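Local atomic coordinates of SusD superfamily protein (Parabacteroides distasonis, PDB entry 3OTN), a protein that probably binds carbohydrate nutrients at the outer membrane. Residues A[25-30]-A[183-188]; A[114-119]-A[169-174]; A[118-123]-A[187-192]; A[125-130]-A[194-199]. One frame throughout, in Å; residues are numbered along the deposited sequence. Where two conformers were deposited one is given.

Contact 1: A[25-30]-A[183-188]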
loop_
_atom_site.group_PDB
_atom_site.type_symbol
_atom_site.label_atom_id
_atom_site.label_comp_id
_atom_site.label_asym_id
_atom_site.label_seq_id
_atom_site.Cartn_x
_atom_site.Cartn_y
_atom_site.Cartn_z
ATOM N N SER A 25 -6.406 6.645 -19.182
ATOM C CA SER A 25 -6.939 7.695 -18.298
ATOM C C SER A 25 -7.225 7.119 -16.900
ATOM O O SER A 25 -7.126 7.831 -15.898
ATOM C CB SER A 25 -8.200 8.378 -18.921
ATOM O OG SER A 25 -9.378 7.554 -18.808
ATOM N N ALA A 26 -7.514 5.819 -16.836
ATOM C CA ALA A 26 -7.802 5.125 -15.569
ATOM C C ALA A 26 -6.592 5.017 -14.657
ATOM O O ALA A 26 -6.733 4.991 -13.409
ATOM C CB ALA A 26 -8.412 3.713 -15.834
ATOM N N TYR A 27 -5.407 5.012 -15.266
ATOM C CA TYR A 27 -4.131 4.943 -14.539
ATOM C C TYR A 27 -3.679 6.284 -13.949
ATOM O O TYR A 27 -2.830 6.293 -13.058
ATOM C CB TYR A 27 -3.001 4.428 -15.446
ATOM C CG TYR A 27 -3.109 2.986 -15.973
ATOM C CD1 TYR A 27 -4.062 2.597 -16.919
ATOM C CD2 TYR A 27 -2.226 2.018 -15.522
ATOM C CE1 TYR A 27 -4.117 1.256 -17.386
ATOM C CE2 TYR A 27 -2.271 0.705 -15.972
ATOM C CZ TYR A 27 -3.186 0.321 -16.909
ATOM O OH TYR A 27 -3.141 -1.020 -17.308
ATOM N N LEU A 28 -4.210 7.388 -14.453
ATOM C CA LEU A 28 -3.673 8.719 -14.150
ATOM C C LEU A 28 -3.660 9.017 -12.668
ATOM O O LEU A 28 -2.664 9.504 -12.134
ATOM C CB LEU A 28 -4.458 9.814 -14.881
ATOM C CG LEU A 28 -4.326 9.834 -16.401
ATOM C CD1 LEU A 28 -5.250 10.935 -16.976
ATOM C CD2 LEU A 28 -2.863 9.992 -16.800
ATOM N N LYS A 29 -4.753 8.673 -11.994
ATOM C CA LYS A 29 -4.870 8.992 -10.572
ATOM C C LYS A 29 -4.237 7.920 -9.670
ATOM O O LYS A 29 -4.363 7.989 -8.447
ATOM C CB LYS A 29 -6.320 9.365 -10.207
ATOM C CG LYS A 29 -6.716 10.773 -10.711
ATOM C CD LYS A 29 -6.004 11.835 -9.868
ATOM C CE LYS A 29 -6.417 13.233 -10.187
ATOM N NZ LYS A 29 -6.039 13.550 -11.520
ATOM N N ASN A 30 -3.498 6.967 -10.256
ATOM C CA ASN A 30 -2.560 6.136 -9.485
ATOM C C ASN A 30 -1.457 6.928 -8.729
ATOM O O ASN A 30 -0.765 6.371 -7.862
ATOM C CB ASN A 30 -1.876 5.078 -10.381
ATOM C CG ASN A 30 -2.794 3.924 -10.785
ATOM O OD1 ASN A 30 -4.050 4.027 -10.795
ATOM N ND2 ASN A 30 -2.173 2.831 -11.189
ATOM N N GLY A 183 4.210 -2.274 -16.570
ATOM C CA GLY A 183 3.438 -1.484 -15.634
ATOM C C GLY A 183 1.930 -1.588 -15.850
ATOM O O GLY A 183 1.185 -1.076 -15.035
ATOM N N ARG A 184 1.471 -2.285 -16.891
ATOM C CA ARG A 184 -0.002 -2.350 -17.153
ATOM C C ARG A 184 -0.657 -3.352 -16.195
ATOM O O ARG A 184 0.027 -4.210 -15.630
ATOM C CB ARG A 184 -0.267 -2.731 -18.598
ATOM C CG ARG A 184 0.381 -1.719 -19.560
ATOM C CD ARG A 184 -0.248 -1.730 -20.881
ATOM N NE ARG A 184 -1.614 -1.194 -20.853
ATOM C CZ ARG A 184 -1.960 0.093 -20.934
ATOM N NH1 ARG A 184 -1.062 1.084 -21.019
ATOM N NH2 ARG A 184 -3.250 0.403 -20.958
ATOM N N VAL A 185 -1.949 -3.165 -15.957
ATOM C CA VAL A 185 -2.750 -4.132 -15.219
ATOM C C VAL A 185 -2.665 -5.518 -15.922
ATOM O O VAL A 185 -2.619 -5.596 -17.145
ATOM C CB VAL A 185 -4.225 -3.643 -15.135
ATOM C CG1 VAL A 185 -5.122 -4.704 -14.535
ATOM C CG2 VAL A 185 -4.266 -2.319 -14.334
ATOM N N SER A 186 -2.584 -6.589 -15.144
ATOM C CA SER A 186 -2.483 -7.960 -15.649
ATOM C C SER A 186 -3.434 -8.813 -14.828
ATOM O O SER A 186 -3.937 -8.360 -13.809
ATOM C CB SER A 186 -1.064 -8.489 -15.416
ATOM O OG SER A 186 -0.738 -8.496 -14.022
HETATM N N MSE A 187 -3.641 -10.060 -15.232
HETATM C CA MSE A 187 -4.485 -10.948 -14.431
HETATM C C MSE A 187 -3.858 -11.194 -13.068
HETATM O O MSE A 187 -4.572 -11.354 -12.075
HETATM C CB MSE A 187 -4.737 -12.270 -15.145
HETATM C CG MSE A 187 -5.843 -13.055 -14.509
HETATM SE SE MSE A 187 -7.488 -12.131 -14.940
HETATM C CE MSE A 187 -7.631 -12.649 -16.799
ATOM N N GLY A 188 -2.530 -11.201 -12.986
ATOM C CA GLY A 188 -1.885 -11.325 -11.673
ATOM C C GLY A 188 -2.277 -10.197 -10.709
ATOM O O GLY A 188 -2.496 -10.437 -9.530
#
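Tyr27 reaches lengthwise from the loop after helix 15-25 to the backbone just ahead of helix 187-202, where its OH accepts a nearly straight hydrogen bond from Val185 N (2.8 Å, 166° at the hydrogen). The donor lies near the ring plane, at the edge, and Gly183 O sits at the same rim, 4.0 Å from Tyr27 CE2. With CG beside its own backbone N (chi1 -65°), this torsion carries the ring out to the 183-185 backbone. Val185 crosses it at a slant and brings its CG2 branch to 3.8 Å from Tyr27 CZ. The Arg184 side chain crosses that of Tyr27 at about a right angle, while the guanidinium plane is tilted 44° from the ring; it places one face over Tyr27 OH, with Arg184 NH2 3.8 Å from Tyr27 CE1. Glu117 of helix 108-133 completes the group, since its OE1 is hydrogen-bonded to Tyr27 OH and salt-bridged to Arg184 NH2, while Asn24 takes Arg184 NH1. Tyr27 OH is thus gripped by a backbone amide and a carboxylate. Such a pairing would fix the ring's position and, with the arginine beside it, probably favours a charged Glu117 in this partly buried spot.

Contact 2: A[114-119]-A[169-174]. With ACT (acetate ion), chain F.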
loop_
_atom_site.group_PDB
_atom_site.type_symbol
_atom_site.label_atom_id
_atom_site.label_comp_id
_atom_site.label_asym_id
_atom_site.label_seq_id
_atom_site.Cartn_x
_atom_site.Cartn_y
_atom_site.Cartn_z
ATOM N N TYR A 114 -9.118 -3.972 -22.403
ATOM C CA TYR A 114 -9.081 -2.606 -21.969
ATOM C C TYR A 114 -10.114 -2.334 -20.876
ATOM O O TYR A 114 -9.805 -1.689 -19.897
ATOM C CB TYR A 114 -9.303 -1.671 -23.155
ATOM C CG TYR A 114 -8.149 -1.516 -24.130
ATOM C CD1 TYR A 114 -6.826 -1.833 -23.790
ATOM C CD2 TYR A 114 -8.383 -0.972 -25.400
ATOM C CE1 TYR A 114 -5.780 -1.664 -24.701
ATOM C CE2 TYR A 114 -7.336 -0.795 -26.325
ATOM C CZ TYR A 114 -6.041 -1.117 -25.951
ATOM O OH TYR A 114 -5.022 -0.936 -26.848
HETATM N N MSE A 115 -11.332 -2.853 -21.052
HETATM C CA MSE A 115 -12.384 -2.630 -20.081
HETATM C C MSE A 115 -12.052 -3.368 -18.779
HETATM O O MSE A 115 -12.350 -2.857 -17.693
HETATM C CB MSE A 115 -13.759 -3.007 -20.656
HETATM C CG MSE A 115 -14.228 -2.064 -21.785
HETATM SE SE MSE A 115 -15.963 -2.577 -22.613
HETATM C CE MSE A 115 -15.515 -4.404 -23.060
ATOM N N ALA A 116 -11.397 -4.527 -18.882
ATOM C CA ALA A 116 -10.908 -5.245 -17.691
ATOM C C ALA A 116 -9.901 -4.401 -16.893
ATOM O O ALA A 116 -9.880 -4.431 -15.658
ATOM C CB ALA A 116 -10.297 -6.620 -18.084
ATOM N N GLU A 117 -9.043 -3.666 -17.582
ATOM C CA GLU A 117 -8.039 -2.836 -16.894
ATOM C C GLU A 117 -8.767 -1.735 -16.077
ATOM O O GLU A 117 -8.393 -1.422 -14.955
ATOM C CB GLU A 117 -7.065 -2.199 -17.896
ATOM C CG GLU A 117 -6.193 -3.192 -18.681
ATOM C CD GLU A 117 -5.265 -2.529 -19.691
ATOM O OE1 GLU A 117 -4.651 -1.487 -19.387
ATOM O OE2 GLU A 117 -5.148 -3.060 -20.807
ATOM N N VAL A 118 -9.772 -1.139 -16.689
ATOM C CA VAL A 118 -10.546 -0.043 -16.115
ATOM C C VAL A 118 -11.388 -0.562 -14.973
ATOM O O VAL A 118 -11.476 0.097 -13.939
ATOM C CB VAL A 118 -11.380 0.704 -17.204
ATOM C CG1 VAL A 118 -12.256 1.875 -16.570
ATOM C CG2 VAL A 118 -10.419 1.238 -18.298
ATOM N N LYS A 119 -11.991 -1.742 -15.120
ATOM C CA LYS A 119 -12.779 -2.279 -14.010
ATOM C C LYS A 119 -11.874 -2.624 -12.834
ATOM O O LYS A 119 -12.254 -2.389 -11.683
ATOM C CB LYS A 119 -13.605 -3.487 -14.419
ATOM C CG LYS A 119 -14.793 -3.144 -15.287
ATOM C CD LYS A 119 -15.398 -4.430 -15.831
ATOM C CE LYS A 119 -16.513 -4.157 -16.845
ATOM N NZ LYS A 119 -17.163 -5.446 -17.242
ATOM N N LEU A 169 -14.584 -9.710 -10.582
ATOM C CA LEU A 169 -15.015 -11.016 -11.095
ATOM C C LEU A 169 -15.161 -10.952 -12.613
ATOM O O LEU A 169 -14.889 -11.940 -13.318
ATOM C CB LEU A 169 -16.316 -11.475 -10.452
ATOM C CG LEU A 169 -16.265 -11.846 -8.958
ATOM C CD1 LEU A 169 -17.710 -12.120 -8.481
ATOM C CD2 LEU A 169 -15.330 -13.037 -8.666
ATOM N N GLU A 170 -15.606 -9.807 -13.125
ATOM C CA GLU A 170 -15.678 -9.634 -14.584
ATOM C C GLU A 170 -14.257 -9.529 -15.156
ATOM O O GLU A 170 -13.943 -10.199 -16.158
ATOM C CB GLU A 170 -16.516 -8.423 -14.942
ATOM C CG GLU A 170 -18.021 -8.612 -14.510
ATOM C CD GLU A 170 -18.857 -7.334 -14.576
ATOM O OE1 GLU A 170 -18.363 -6.279 -15.031
ATOM O OE2 GLU A 170 -20.029 -7.390 -14.159
ATOM N N ALA A 171 -13.377 -8.757 -14.504
ATOM C CA ALA A 171 -11.988 -8.629 -15.007
ATOM C C ALA A 171 -11.287 -10.008 -15.051
ATOM O O ALA A 171 -10.543 -10.344 -15.984
ATOM C CB ALA A 171 -11.187 -7.601 -14.155
ATOM N N GLU A 172 -11.573 -10.814 -14.036
ATOM C CA GLU A 172 -11.086 -12.179 -13.947
ATOM C C GLU A 172 -11.524 -13.098 -15.128
ATOM O O GLU A 172 -10.822 -14.048 -15.502
ATOM C CB GLU A 172 -11.611 -12.755 -12.631
ATOM C CG GLU A 172 -10.880 -13.870 -12.104
ATOM C CD GLU A 172 -11.322 -14.227 -10.701
ATOM O OE1 GLU A 172 -12.569 -14.325 -10.417
ATOM O OE2 GLU A 172 -10.399 -14.472 -9.904
ATOM N N GLN A 173 -12.681 -12.812 -15.710
ATOM C CA GLN A 173 -13.189 -13.579 -16.862
ATOM C C GLN A 173 -12.849 -12.935 -18.201
ATOM O O GLN A 173 -13.482 -13.242 -19.199
ATOM C CB GLN A 173 -14.715 -13.779 -16.729
ATOM C CG GLN A 173 -15.117 -14.641 -15.503
ATOM C CD GLN A 173 -14.440 -16.029 -15.492
ATOM O OE1 GLN A 173 -14.239 -16.659 -16.541
ATOM N NE2 GLN A 173 -14.083 -16.499 -14.304
ATOM N N SER A 174 -11.814 -12.099 -18.249
ATOM C CA SER A 174 -11.498 -11.318 -19.445
ATOM C C SER A 174 -10.302 -11.891 -20.186
ATOM O O SER A 174 -9.678 -12.862 -19.753
ATOM C CB SER A 174 -11.190 -9.883 -19.024
ATOM O OG SER A 174 -9.850 -9.765 -18.570
HETATM C C ACT F . -15.104 -6.839 -19.298
HETATM O O ACT F . -15.320 -7.451 -18.215
HETATM O OXT ACT F . -13.934 -6.964 -19.719
HETATM C CH3 ACT F . -16.152 -6.020 -20.026
#
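Lys119 and Glu170 bridge the outer side of this helix pair, their chains crossing at about a right angle. Both leave with CG beside the backbone N and run extended beyond it (Lys119 chi1 -73°), which carries Lys119 NZ to 2.6 Å from Glu170 OE1 in a salt bridge. The ammonium comes to the carboxylate from its anti side, 33° out of plane. A bound acetate, probably from the crystallisation liquor, takes a second, weak bond from the same NZ. Deeper in, Ala116 CA and Ala171 CA are 4.5 Å apart, and Ala116 CB lies 4.1 Å from Ala171 CB. Ser174 follows the end of helix 156-172; its OG, between backbone N and carbonyl carbon (chi1 82°), turns back to donate to Ala171 O at 2.7 Å, is also hydrogen-bonded to Leu176 N, and lies against Ala116 CB. Ala171 O thus receives both Ser174 OG and Ser174 N. The small alanines allow this close helix-helix approach, in the helical, TPR-like part of the SusD fold.

Contact 3: A[118-123]-A[187-192]. With ACT (acetate ion), chain F; EDO (1,2-ethanediol), chain R.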
loop_
_atom_site.group_PDB
_atom_site.type_symbol
_atom_site.label_atom_id
_atom_site.label_comp_id
_atom_site.label_asym_id
_atom_site.label_seq_id
_atom_site.Cartn_x
_atom_site.Cartn_y
_atom_site.Cartn_z
ATOM N N VAL A 118 -9.772 -1.139 -16.689
ATOM C CA VAL A 118 -10.546 -0.043 -16.115
ATOM C C VAL A 118 -11.388 -0.562 -14.973
ATOM O O VAL A 118 -11.476 0.097 -13.939
ATOM C CB VAL A 118 -11.380 0.704 -17.204
ATOM C CG1 VAL A 118 -12.256 1.875 -16.570
ATOM C CG2 VAL A 118 -10.419 1.238 -18.298
ATOM N N LYS A 119 -11.991 -1.742 -15.120
ATOM C CA LYS A 119 -12.779 -2.279 -14.010
ATOM C C LYS A 119 -11.874 -2.624 -12.834
ATOM O O LYS A 119 -12.254 -2.389 -11.683
ATOM C CB LYS A 119 -13.605 -3.487 -14.419
ATOM C CG LYS A 119 -14.793 -3.144 -15.287
ATOM C CD LYS A 119 -15.398 -4.430 -15.831
ATOM C CE LYS A 119 -16.513 -4.157 -16.845
ATOM N NZ LYS A 119 -17.163 -5.446 -17.242
ATOM N N PHE A 120 -10.692 -3.192 -13.113
ATOM C CA PHE A 120 -9.693 -3.414 -12.064
ATOM C C PHE A 120 -9.431 -2.106 -11.320
ATOM O O PHE A 120 -9.435 -2.094 -10.086
ATOM C CB PHE A 120 -8.377 -3.985 -12.618
ATOM C CG PHE A 120 -7.204 -3.871 -11.664
ATOM C CD1 PHE A 120 -6.913 -4.898 -10.751
ATOM C CD2 PHE A 120 -6.393 -2.754 -11.685
ATOM C CE1 PHE A 120 -5.830 -4.795 -9.872
ATOM C CE2 PHE A 120 -5.327 -2.625 -10.786
ATOM C CZ PHE A 120 -5.032 -3.668 -9.894
HETATM N N MSE A 121 -9.242 -1.006 -12.067
HETATM C CA MSE A 121 -8.841 0.250 -11.450
HETATM C C MSE A 121 -9.943 0.839 -10.566
HETATM O O MSE A 121 -9.667 1.424 -9.511
HETATM C CB MSE A 121 -8.414 1.293 -12.515
HETATM C CG MSE A 121 -7.243 2.144 -12.056
HETATM SE SE MSE A 121 -5.600 1.179 -11.957
HETATM C CE MSE A 121 -5.346 1.162 -13.858
ATOM N N ARG A 122 -11.179 0.730 -11.032
ATOM C CA ARG A 122 -12.296 1.241 -10.290
ATOM C C ARG A 122 -12.391 0.490 -8.968
ATOM O O ARG A 122 -12.565 1.101 -7.925
ATOM C CB ARG A 122 -13.586 1.153 -11.111
ATOM C CG ARG A 122 -14.755 1.669 -10.323
ATOM C CD ARG A 122 -15.957 1.910 -11.143
ATOM N NE ARG A 122 -16.547 0.689 -11.650
ATOM C CZ ARG A 122 -17.520 0.659 -12.545
ATOM N NH1 ARG A 122 -18.037 1.792 -13.033
ATOM N NH2 ARG A 122 -17.978 -0.516 -12.969
ATOM N N ALA A 123 -12.282 -0.838 -9.024
ATOM C CA ALA A 123 -12.250 -1.659 -7.839
ATOM C C ALA A 123 -11.129 -1.249 -6.896
ATOM O O ALA A 123 -11.340 -1.220 -5.687
ATOM C CB ALA A 123 -12.141 -3.161 -8.177
HETATM N N MSE A 187 -3.641 -10.060 -15.232
HETATM C CA MSE A 187 -4.485 -10.948 -14.431
HETATM C C MSE A 187 -3.858 -11.194 -13.068
HETATM O O MSE A 187 -4.572 -11.354 -12.075
HETATM C CB MSE A 187 -4.737 -12.270 -15.145
HETATM C CG MSE A 187 -5.843 -13.055 -14.509
HETATM SE SE MSE A 187 -7.488 -12.131 -14.940
HETATM C CE MSE A 187 -7.631 -12.649 -16.799
ATOM N N GLY A 188 -2.530 -11.201 -12.986
ATOM C CA GLY A 188 -1.885 -11.325 -11.673
ATOM C C GLY A 188 -2.277 -10.197 -10.709
ATOM O O GLY A 188 -2.496 -10.437 -9.530
ATOM N N ALA A 189 -2.376 -8.968 -11.226
ATOM C CA ALA A 189 -2.816 -7.830 -10.458
ATOM C C ALA A 189 -4.267 -8.015 -9.997
ATOM O O ALA A 189 -4.588 -7.754 -8.836
ATOM C CB ALA A 189 -2.654 -6.479 -11.294
ATOM N N VAL A 190 -5.126 -8.474 -10.910
ATOM C CA VAL A 190 -6.532 -8.714 -10.582
ATOM C C VAL A 190 -6.649 -9.756 -9.490
ATOM O O VAL A 190 -7.442 -9.590 -8.560
ATOM C CB VAL A 190 -7.334 -9.220 -11.842
ATOM C CG1 VAL A 190 -8.711 -9.749 -11.437
ATOM C CG2 VAL A 190 -7.413 -8.137 -12.899
ATOM N N LYS A 191 -5.892 -10.841 -9.619
ATOM C CA LYS A 191 -5.959 -11.928 -8.616
ATOM C C LYS A 191 -5.396 -11.482 -7.277
ATOM O O LYS A 191 -5.938 -11.848 -6.258
ATOM C CB LYS A 191 -5.213 -13.208 -9.038
ATOM C CG LYS A 191 -5.599 -13.812 -10.338
ATOM C CD LYS A 191 -6.960 -14.337 -10.356
ATOM C CE LYS A 191 -7.225 -15.166 -11.672
ATOM N NZ LYS A 191 -8.533 -15.785 -11.500
ATOM N N ALA A 192 -4.329 -10.684 -7.281
ATOM C CA ALA A 192 -3.737 -10.160 -6.028
ATOM C C ALA A 192 -4.721 -9.237 -5.302
ATOM O O ALA A 192 -4.929 -9.354 -4.093
ATOM C CB ALA A 192 -2.422 -9.429 -6.313
HETATM C C ACT F . -15.104 -6.839 -19.298
HETATM O O ACT F . -15.320 -7.451 -18.215
HETATM O OXT ACT F . -13.934 -6.964 -19.719
HETATM C CH3 ACT F . -16.152 -6.020 -20.026
HETATM C C1 EDO R . -19.770 3.292 -16.358
HETATM O O1 EDO R . -20.483 4.355 -16.974
HETATM C C2 EDO R . -20.741 2.183 -15.982
HETATM O O2 EDO R . -20.248 1.458 -14.850
#
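Phe120 of helix 108-133 packs against Ala189 and Val190 of helix 187-202, a helix-helix contact in the TPR-like helical region of this SusD-family protein. The apolar touches come from one side of the ring's outline: CE1 and CZ approach the methyl of Ala189, with Phe120 CE1 3.9 Å from Ala189 CB, while CD1 lies beside the CG2 branch of Val190. The side chains of Phe120 and Val190 lie antiparallel, side by side. CG of Phe120 stands anti to its backbone N (chi1 164°), which throws the ring across to the other helix. Further aromatic packing comes from Tyr251 of strand 249-253, which meets Phe120 edge-to-face, and Val185 also touches Phe120. Polar groups of segment 118-123 point elsewhere: Arg122 NE is salt-bridged to Asp167, and its NH1 donates to Asn94 and, in the guanidinium plane, to an ethanediol probably from the crystallisation liquor. The polar approach across the helices is a backbone one, with Ala189 O near the ring plane at the edge, 3.4 Å from Phe120 CE1.

Contact 4: A[125-130]-A[194-199]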
loop_
_atom_site.group_PDB
_atom_site.type_symbol
_atom_site.label_atom_id
_atom_site.label_comp_id
_atom_site.label_asym_id
_atom_site.label_seq_id
_atom_site.Cartn_x
_atom_site.Cartn_y
_atom_site.Cartn_z
ATOM N N TYR A 125 -9.517 1.758 -6.608
ATOM C CA TYR A 125 -9.764 3.069 -5.990
ATOM C C TYR A 125 -10.785 2.933 -4.846
ATOM O O TYR A 125 -10.567 3.484 -3.758
ATOM C CB TYR A 125 -10.277 4.083 -7.007
ATOM C CG TYR A 125 -9.228 4.527 -8.026
ATOM C CD1 TYR A 125 -7.994 5.035 -7.611
ATOM C CD2 TYR A 125 -9.499 4.522 -9.367
ATOM C CE1 TYR A 125 -7.060 5.460 -8.511
ATOM C CE2 TYR A 125 -8.557 4.939 -10.289
ATOM C CZ TYR A 125 -7.339 5.397 -9.852
ATOM O OH TYR A 125 -6.409 5.824 -10.755
ATOM N N TYR A 126 -11.871 2.195 -5.101
ATOM C CA TYR A 126 -12.909 1.990 -4.110
ATOM C C TYR A 126 -12.434 1.171 -2.916
ATOM O O TYR A 126 -12.831 1.452 -1.793
ATOM C CB TYR A 126 -14.159 1.333 -4.711
ATOM C CG TYR A 126 -15.143 2.336 -5.233
ATOM C CD1 TYR A 126 -15.820 3.201 -4.354
ATOM C CD2 TYR A 126 -15.399 2.439 -6.586
ATOM C CE1 TYR A 126 -16.742 4.122 -4.834
ATOM C CE2 TYR A 126 -16.325 3.339 -7.080
ATOM C CZ TYR A 126 -16.973 4.208 -6.219
ATOM O OH TYR A 126 -17.871 5.130 -6.739
ATOM N N PHE A 127 -11.572 0.185 -3.157
ATOM C CA PHE A 127 -11.031 -0.639 -2.070
ATOM C C PHE A 127 -10.188 0.201 -1.129
ATOM O O PHE A 127 -10.237 -0.029 0.067
ATOM C CB PHE A 127 -10.229 -1.827 -2.656
ATOM C CG PHE A 127 -9.776 -2.847 -1.649
ATOM C CD1 PHE A 127 -10.650 -3.375 -0.710
ATOM C CD2 PHE A 127 -8.487 -3.344 -1.701
ATOM C CE1 PHE A 127 -10.219 -4.364 0.180
ATOM C CE2 PHE A 127 -8.046 -4.335 -0.833
ATOM C CZ PHE A 127 -8.903 -4.828 0.127
ATOM N N TYR A 128 -9.413 1.163 -1.650
ATOM C CA TYR A 128 -8.687 2.098 -0.777
ATOM C C TYR A 128 -9.695 3.001 -0.034
ATOM O O TYR A 128 -9.645 3.105 1.193
ATOM C CB TYR A 128 -7.659 2.935 -1.529
ATOM C CG TYR A 128 -6.385 2.200 -1.727
ATOM C CD1 TYR A 128 -6.292 1.169 -2.669
ATOM C CD2 TYR A 128 -5.289 2.431 -0.891
ATOM C CE1 TYR A 128 -5.097 0.436 -2.829
ATOM C CE2 TYR A 128 -4.106 1.725 -1.051
ATOM C CZ TYR A 128 -4.002 0.737 -2.009
ATOM O OH TYR A 128 -2.810 0.065 -2.149
ATOM N N LEU A 129 -10.648 3.577 -0.774
ATOM C CA LEU A 129 -11.659 4.447 -0.148
ATOM C C LEU A 129 -12.418 3.788 1.009
ATOM O O LEU A 129 -12.546 4.384 2.113
ATOM C CB LEU A 129 -12.648 4.976 -1.170
ATOM C CG LEU A 129 -12.146 6.056 -2.104
ATOM C CD1 LEU A 129 -13.237 6.226 -3.187
ATOM C CD2 LEU A 129 -11.932 7.380 -1.344
ATOM N N VAL A 130 -12.895 2.571 0.812
ATOM C CA VAL A 130 -13.707 1.928 1.864
ATOM C C VAL A 130 -12.888 1.564 3.079
ATOM O O VAL A 130 -13.402 1.642 4.196
ATOM C CB VAL A 130 -14.548 0.664 1.396
ATOM C CG1 VAL A 130 -15.644 1.067 0.390
ATOM C CG2 VAL A 130 -13.658 -0.436 0.854
ATOM N N LEU A 194 -8.048 -9.117 -5.791
ATOM C CA LEU A 194 -9.245 -9.862 -5.409
ATOM C C LEU A 194 -8.948 -10.784 -4.200
ATOM O O LEU A 194 -9.805 -10.939 -3.321
ATOM C CB LEU A 194 -9.868 -10.609 -6.599
ATOM C CG LEU A 194 -11.190 -11.347 -6.359
ATOM C CD1 LEU A 194 -12.232 -10.458 -5.684
ATOM C CD2 LEU A 194 -11.747 -11.919 -7.661
ATOM N N ALA A 195 -7.733 -11.332 -4.103
ATOM C CA ALA A 195 -7.346 -12.061 -2.879
ATOM C C ALA A 195 -7.483 -11.160 -1.625
ATOM O O ALA A 195 -8.031 -11.549 -0.599
ATOM C CB ALA A 195 -5.916 -12.616 -2.986
ATOM N N ASP A 196 -6.989 -9.953 -1.751
ATOM C CA ASP A 196 -6.968 -8.995 -0.672
ATOM C C ASP A 196 -8.406 -8.537 -0.337
ATOM O O ASP A 196 -8.772 -8.411 0.859
ATOM C CB ASP A 196 -6.072 -7.816 -1.081
ATOM C CG ASP A 196 -5.591 -6.967 0.094
ATOM O OD1 ASP A 196 -5.964 -7.221 1.249
ATOM O OD2 ASP A 196 -4.849 -5.989 -0.163
ATOM N N VAL A 197 -9.209 -8.297 -1.374
ATOM C CA VAL A 197 -10.614 -7.942 -1.197
ATOM C C VAL A 197 -11.373 -8.992 -0.382
ATOM O O VAL A 197 -11.996 -8.673 0.608
ATOM C CB VAL A 197 -11.309 -7.664 -2.557
ATOM C CG1 VAL A 197 -12.826 -7.632 -2.417
ATOM C CG2 VAL A 197 -10.754 -6.333 -3.148
ATOM N N TYR A 198 -11.285 -10.244 -0.788
ATOM C CA TYR A 198 -11.966 -11.312 -0.083
ATOM C C TYR A 198 -11.422 -11.599 1.323
ATOM O O TYR A 198 -12.199 -11.858 2.238
ATOM C CB TYR A 198 -11.903 -12.574 -0.932
ATOM C CG TYR A 198 -12.886 -12.644 -2.075
ATOM C CD1 TYR A 198 -14.227 -12.224 -1.925
ATOM C CD2 TYR A 198 -12.543 -13.280 -3.254
ATOM C CE1 TYR A 198 -15.154 -12.384 -2.942
ATOM C CE2 TYR A 198 -13.477 -13.435 -4.286
ATOM C CZ TYR A 198 -14.768 -12.993 -4.137
ATOM O OH TYR A 198 -15.695 -13.197 -5.164
ATOM N N LEU A 199 -10.092 -11.528 1.497
ATOM C CA LEU A 199 -9.485 -11.659 2.814
ATOM C C LEU A 199 -10.003 -10.572 3.763
ATOM O O LEU A 199 -10.344 -10.866 4.916
ATOM C CB LEU A 199 -7.954 -11.588 2.724
ATOM C CG LEU A 199 -7.146 -11.649 4.022
ATOM C CD1 LEU A 199 -7.444 -12.920 4.804
ATOM C CD2 LEU A 199 -5.601 -11.452 3.686
#
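A buried aromatic-aliphatic contact joins helices 108-133 and 187-202 within the TPR-like helical part of the SusD fold, and one ring, Phe127, makes it from the side of the first helix. Phe127 and Val197 have the nearest CA atoms across the pair, 7.4 Å apart, a separation bridged by the ring. The first torsion (chi1 -172°) sets the Phe127 ring opposite its own N and carries it out to the second helix, where it presents one face to Val197. Asp196 takes a different place: its side chain crosses Phe127 at about a right angle, with carboxylate and ring planes 84° apart, and Asp196 CG lies in the ring plane, 3.7 Å from Phe127 CE2. The C-H edge facing the carboxylate is probably mildly favourable, though this acid's stronger partner is Tyr358, whose OH is hydrogen-bonded to Asp196 OD2. Arg131 forms a cation-pi contact with Phe127, and Tyr160 of helix 156-172 packs on the same residue, so the ring has neighbours from several parts of the fold. The Val197 CG2 methyl forms a CH-pi contact almost centrally over the Phe127 ring, 3.7 Å from its centroid and 6° off the normal.

Overall arrangement
From the N terminus, the chain leaves helix 15-25 through segment 25-30, and contact 1 closes the longest loop by joining it to residues 183-188 at the start of helix 187-202. Contact 2 lies wholly within that loop, linking helix 108-133 to the end of helix 156-172. Contacts 3 and 4 pair successive parts of helices 108-133 and 187-202, and their segments alternate along the chain; contact 4 also crosses contacts 1 and 2. Contact 3 shares Val118 and Lys119 with contact 2, and Met187 and Gly188 with contact 1. Tyr125 OH ties contact 4 to Ala26 O of contact 1, and the Glu172-Lys191 salt bridge ties contact 2 to contact 3.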